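Local coordinates for HP0958 (Helicobacter pylori, PDB 3NA7), which is linked to flagellar biogenesis and export, probably acting as a chaperone and in post-transcriptional gene regulation, at residues P25-R28 with E29-D33; N150-K153 with N154-T158. All coordinates share one frame; numbering follows the deposited sequence.

In the fold
Contact 1 lies near the start of helix 24-85 and contact 2 in the second half of helix 91-171, so contact 1 comes first along the chain. The two helices are consecutive and fold back on each other as the arms of the kinked antiparallel coiled-coil hairpin. Although well over a hundred residues separate the contacts in sequence, their centres are about 12 Å apart and they touch directly. The seam is mainly aliphatic: Ile27 CG2 meets Val152 CG2 at 3.8 Å, Ile27 CG1 packs on Ile155 CG2, and Leu26 CD2 on Ile155 CD1. At its border Lys30 NZ forms a weak ion pair with Glu151 OE1 at 3.3 Å. These side chains join the two arms at this level of the hairpin.

Contact 1 (P25-R28 with E29-D33); sequences PLIR and EKRKD
Arg28 and Glu29 leave the backbone by different torsions yet end side by side: Arg28 CG is anti to its own backbone N (chi1 -175°), whereas Glu29 CG is anti to its carbonyl carbon (chi1 -80°). Bends at chi2 and chi3 of Arg28 and at chi2 of Glu29 then bring the charged ends together on the exposed side of this coiled-coil helix. The evidence for a salt bridge is Arg28 NH1 to Glu29 OE2 at 2.8 Å. With the guanidinium and carboxylate planes 72° apart, this is a one-oxygen approach and not a flat two-pronged pairing.

Three successive i to i+4 bonds run beneath it: Glu29 N to Pro25 O at 2.8 Å, Lys30 N to Leu26 O at 2.9 Å and Arg31 N to Ile27 O at 3.0 Å. Arg31 N adds a weak bond to Arg28 O, and Lys32 N turns to Glu29 O at 3.2 Å; both reach three residues back, so the turn tightens locally. The guanidinium of Arg31 turns onward along the helix to a salt bridge with Asp35. Aliphatic carbons crowd the same carbonyls: Lys30 CG lies 3.1 Å from Leu26 O, and Arg31 CG lies 3.3 Å from Ile27 O.

Contact 2 (N150-K153 with N154-T158); sequences NEVK and NIKET
The amides of Asn150 and Asn154, one helical turn apart, are inclined at 72° to each other. Asn154 ND2 lies to one side of the Asn150 amide plane, displaced past its outer end, 3.9 Å from both OD1 and ND2 of Asn150, which makes this a loose van der Waals contact of two polar groups. The same Asn154 ND2 lies 3.3 Å from Asn150 O, but at a poor angle for bonding; that carbonyl instead takes the backbone N-H of Asn154, at 3.0 Å.

Next along the exposed side, Lys153 CG is anti to the backbone N (chi1 -171°), and bends at chi3 and chi4 fold the chain over toward the extended Glu157. Lys153 NZ reaches Glu157 OE1 at 3.4 Å, a salt bridge whose hydrogen bond is weak. Val152 and Lys156 run alongside, with CG1 of Val152 4.0 Å from CE of Lys156.

Asn154 O is gripped twice, by Thr158 N and by Thr158 OG1 (3.2 Å), which approach from opposite faces of its plane. Ile155 is buried against helix 24-85, touching Lys30 there, and Val152 faces the same helix. Polar pairs outside and aliphatic residues against the partner arm form the amphipathic pattern typical of coiled coils, here an antiparallel hairpin.

Contact 1 (P25-R28 with E29-D33)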
loop_
_atom_site.group_PDB
_atom_site.type_symbol
_atom_site.label_atom_id
_atom_site.label_comp_id
_atom_site.label_asym_id
_atom_site.label_seq_id
_atom_site.Cartn_x
_atom_site.Cartn_y
_atom_site.Cartn_z
ATOM N N PRO A 25 1.659 15.542 6.540
ATOM C CA PRO A 25 0.315 15.065 6.181
ATOM C C PRO A 25 -0.358 15.957 5.121
ATOM O O PRO A 25 -1.151 15.452 4.321
ATOM C CB PRO A 25 -0.473 15.128 7.502
ATOM C CG PRO A 25 0.529 15.202 8.583
ATOM C CD PRO A 25 1.903 15.456 7.996
ATOM N N LEU A 26 -0.045 17.256 5.125
ATOM C CA LEU A 26 -0.671 18.196 4.174
ATOM C C LEU A 26 -0.247 17.871 2.748
ATOM O O LEU A 26 -1.089 17.852 1.833
ATOM C CB LEU A 26 -0.356 19.663 4.509
ATOM C CG LEU A 26 -1.169 20.726 3.742
ATOM C CD1 LEU A 26 -2.684 20.567 3.891
ATOM C CD2 LEU A 26 -0.751 22.166 4.102
ATOM N N ILE A 27 1.044 17.599 2.561
ATOM C CA ILE A 27 1.540 17.226 1.239
ATOM C C ILE A 27 0.866 15.944 0.769
ATOM O O ILE A 27 0.368 15.860 -0.371
ATOM C CB ILE A 27 3.047 17.013 1.214
ATOM C CG1 ILE A 27 3.766 18.315 1.589
ATOM C CG2 ILE A 27 3.463 16.480 -0.169
ATOM C CD1 ILE A 27 5.291 18.248 1.485
ATOM N N ARG A 28 0.839 14.961 1.669
ATOM C CA ARG A 28 0.153 13.704 1.414
ATOM C C ARG A 28 -1.324 13.935 1.028
ATOM O O ARG A 28 -1.790 13.353 0.042
ATOM C CB ARG A 28 0.294 12.773 2.620
ATOM C CG ARG A 28 -0.284 11.370 2.413
ATOM C CD ARG A 28 -1.524 11.115 3.283
ATOM N NE ARG A 28 -1.250 11.362 4.703
ATOM C CZ ARG A 28 -2.160 11.316 5.677
ATOM N NH1 ARG A 28 -3.429 11.011 5.399
ATOM N NH2 ARG A 28 -1.796 11.568 6.933
ATOM N N GLU A 29 -2.044 14.785 1.774
ATOM C CA GLU A 29 -3.462 15.061 1.469
ATOM C C GLU A 29 -3.603 15.660 0.077
ATOM O O GLU A 29 -4.469 15.256 -0.667
ATOM C CB GLU A 29 -4.142 15.993 2.497
ATOM C CG GLU A 29 -4.612 15.376 3.829
ATOM C CD GLU A 29 -5.381 14.060 3.696
ATOM O OE1 GLU A 29 -6.344 13.962 2.910
ATOM O OE2 GLU A 29 -5.014 13.115 4.410
ATOM N N LYS A 30 -2.736 16.612 -0.264
ATOM C CA LYS A 30 -2.738 17.254 -1.567
ATOM C C LYS A 30 -2.563 16.258 -2.724
ATOM O O LYS A 30 -3.196 16.409 -3.755
ATOM C CB LYS A 30 -1.644 18.314 -1.640
ATOM C CG LYS A 30 -1.809 19.501 -0.689
ATOM C CD LYS A 30 -2.891 20.419 -1.125
ATOM C CE LYS A 30 -2.884 21.718 -0.331
ATOM N NZ LYS A 30 -4.129 22.432 -0.694
ATOM N N ARG A 31 -1.715 15.249 -2.506
ATOM C CA ARG A 31 -1.408 14.183 -3.475
ATOM C C ARG A 31 -2.416 13.028 -3.506
ATOM O O ARG A 31 -2.364 12.195 -4.397
ATOM C CB ARG A 31 -0.004 13.609 -3.212
ATOM C CG ARG A 31 1.155 14.620 -3.358
ATOM C CD ARG A 31 2.495 13.935 -3.599
ATOM N NE ARG A 31 2.349 12.958 -4.688
ATOM C CZ ARG A 31 2.670 13.169 -5.965
ATOM N NH1 ARG A 31 3.206 14.327 -6.358
ATOM N NH2 ARG A 31 2.453 12.216 -6.854
ATOM N N LYS A 32 -3.324 12.969 -2.542
ATOM C CA LYS A 32 -4.135 11.745 -2.359
ATOM C C LYS A 32 -4.862 11.258 -3.631
ATOM O O LYS A 32 -4.814 10.091 -3.956
ATOM C CB LYS A 32 -5.118 11.875 -1.178
ATOM C CG LYS A 32 -6.021 10.612 -0.966
ATOM C CD LYS A 32 -7.100 10.845 0.108
ATOM C CE LYS A 32 -8.158 9.708 0.130
ATOM N NZ LYS A 32 -9.184 9.946 1.218
ATOM N N ASP A 33 -5.541 12.151 -4.340
ATOM C CA ASP A 33 -6.296 11.766 -5.551
ATOM C C ASP A 33 -5.340 11.358 -6.667
ATOM O O ASP A 33 -5.571 10.364 -7.366
ATOM C CB ASP A 33 -7.151 12.944 -6.030
ATOM C CG ASP A 33 -8.381 13.191 -5.169
ATOM O OD1 ASP A 33 -8.812 12.299 -4.405
ATOM O OD2 ASP A 33 -8.932 14.306 -5.280
#

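Contact 2 (N150-K153 with N154-T158)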
loop_
_atom_site.group_PDB
_atom_site.type_symbol
_atom_site.label_atom_id
_atom_site.label_comp_id
_atom_site.label_asym_id
_atom_site.label_seq_id
_atom_site.Cartn_x
_atom_site.Cartn_y
_atom_site.Cartn_z
ATOM N N ASN A 150 2.530 22.077 -7.961
ATOM C CA ASN A 150 2.666 23.491 -7.617
ATOM C C ASN A 150 2.305 23.723 -6.159
ATOM O O ASN A 150 3.017 24.428 -5.440
ATOM C CB ASN A 150 1.762 24.346 -8.519
ATOM C CG ASN A 150 1.822 25.830 -8.177
ATOM O OD1 ASN A 150 2.906 26.435 -8.077
ATOM N ND2 ASN A 150 0.645 26.431 -8.005
ATOM N N GLU A 151 1.193 23.112 -5.740
ATOM C CA GLU A 151 0.720 23.141 -4.355
ATOM C C GLU A 151 1.754 22.591 -3.389
ATOM O O GLU A 151 1.985 23.168 -2.336
ATOM C CB GLU A 151 -0.570 22.322 -4.215
ATOM C CG GLU A 151 -1.806 22.983 -4.831
ATOM C CD GLU A 151 -2.634 23.767 -3.828
ATOM O OE1 GLU A 151 -3.866 23.511 -3.759
ATOM O OE2 GLU A 151 -2.060 24.627 -3.116
ATOM N N VAL A 152 2.338 21.454 -3.747
ATOM C CA VAL A 152 3.375 20.818 -2.962
ATOM C C VAL A 152 4.626 21.716 -2.891
ATOM O O VAL A 152 5.180 21.914 -1.817
ATOM C CB VAL A 152 3.694 19.387 -3.499
ATOM C CG1 VAL A 152 4.939 18.800 -2.867
ATOM C CG2 VAL A 152 2.512 18.433 -3.249
ATOM N N LYS A 153 5.044 22.277 -4.021
ATOM C CA LYS A 153 6.185 23.197 -4.035
ATOM C C LYS A 153 6.005 24.399 -3.074
ATOM O O LYS A 153 6.911 24.717 -2.299
ATOM C CB LYS A 153 6.483 23.660 -5.457
ATOM C CG LYS A 153 7.795 24.467 -5.602
ATOM C CD LYS A 153 8.033 24.870 -7.056
ATOM C CE LYS A 153 6.975 25.862 -7.566
ATOM N NZ LYS A 153 7.272 27.243 -7.095
ATOM N N ASN A 154 4.835 25.040 -3.107
ATOM C CA ASN A 154 4.504 26.123 -2.165
ATOM C C ASN A 154 4.585 25.698 -0.706
ATOM O O ASN A 154 4.971 26.494 0.145
ATOM C CB ASN A 154 3.107 26.673 -2.422
ATOM C CG ASN A 154 3.020 27.477 -3.697
ATOM O OD1 ASN A 154 3.947 28.197 -4.052
ATOM N ND2 ASN A 154 1.890 27.359 -4.396
ATOM N N ILE A 155 4.192 24.457 -0.424
ATOM C CA ILE A 155 4.274 23.915 0.921
ATOM C C ILE A 155 5.743 23.676 1.344
ATOM O O ILE A 155 6.120 23.977 2.485
ATOM C CB ILE A 155 3.417 22.637 1.090
ATOM C CG1 ILE A 155 1.923 22.960 0.965
ATOM C CG2 ILE A 155 3.642 22.020 2.472
ATOM C CD1 ILE A 155 1.055 21.724 0.748
ATOM N N LYS A 156 6.564 23.161 0.428
ATOM C CA LYS A 156 8.003 23.005 0.690
ATOM C C LYS A 156 8.666 24.338 1.050
ATOM O O LYS A 156 9.395 24.433 2.042
ATOM C CB LYS A 156 8.704 22.392 -0.515
ATOM C CG LYS A 156 8.144 21.038 -0.942
ATOM C CD LYS A 156 8.869 19.877 -0.349
ATOM C CE LYS A 156 8.535 18.620 -1.158
ATOM N NZ LYS A 156 8.954 17.373 -0.478
ATOM N N GLU A 157 8.384 25.369 0.259
ATOM C CA GLU A 157 8.914 26.709 0.518
ATOM C C GLU A 157 8.480 27.223 1.886
ATOM O O GLU A 157 9.290 27.821 2.602
ATOM C CB GLU A 157 8.555 27.661 -0.614
ATOM C CG GLU A 157 9.076 27.139 -1.972
ATOM C CD GLU A 157 8.569 27.911 -3.195
ATOM O OE1 GLU A 157 9.144 27.714 -4.294
ATOM O OE2 GLU A 157 7.609 28.710 -3.069
ATOM N N THR A 158 7.250 26.925 2.298
ATOM C CA THR A 158 6.845 27.261 3.664
ATOM C C THR A 158 7.709 26.527 4.732
ATOM O O THR A 158 8.085 27.124 5.743
ATOM C CB THR A 158 5.321 27.077 3.925
ATOM O OG1 THR A 158 4.570 27.835 2.968
ATOM C CG2 THR A 158 4.947 27.608 5.298
#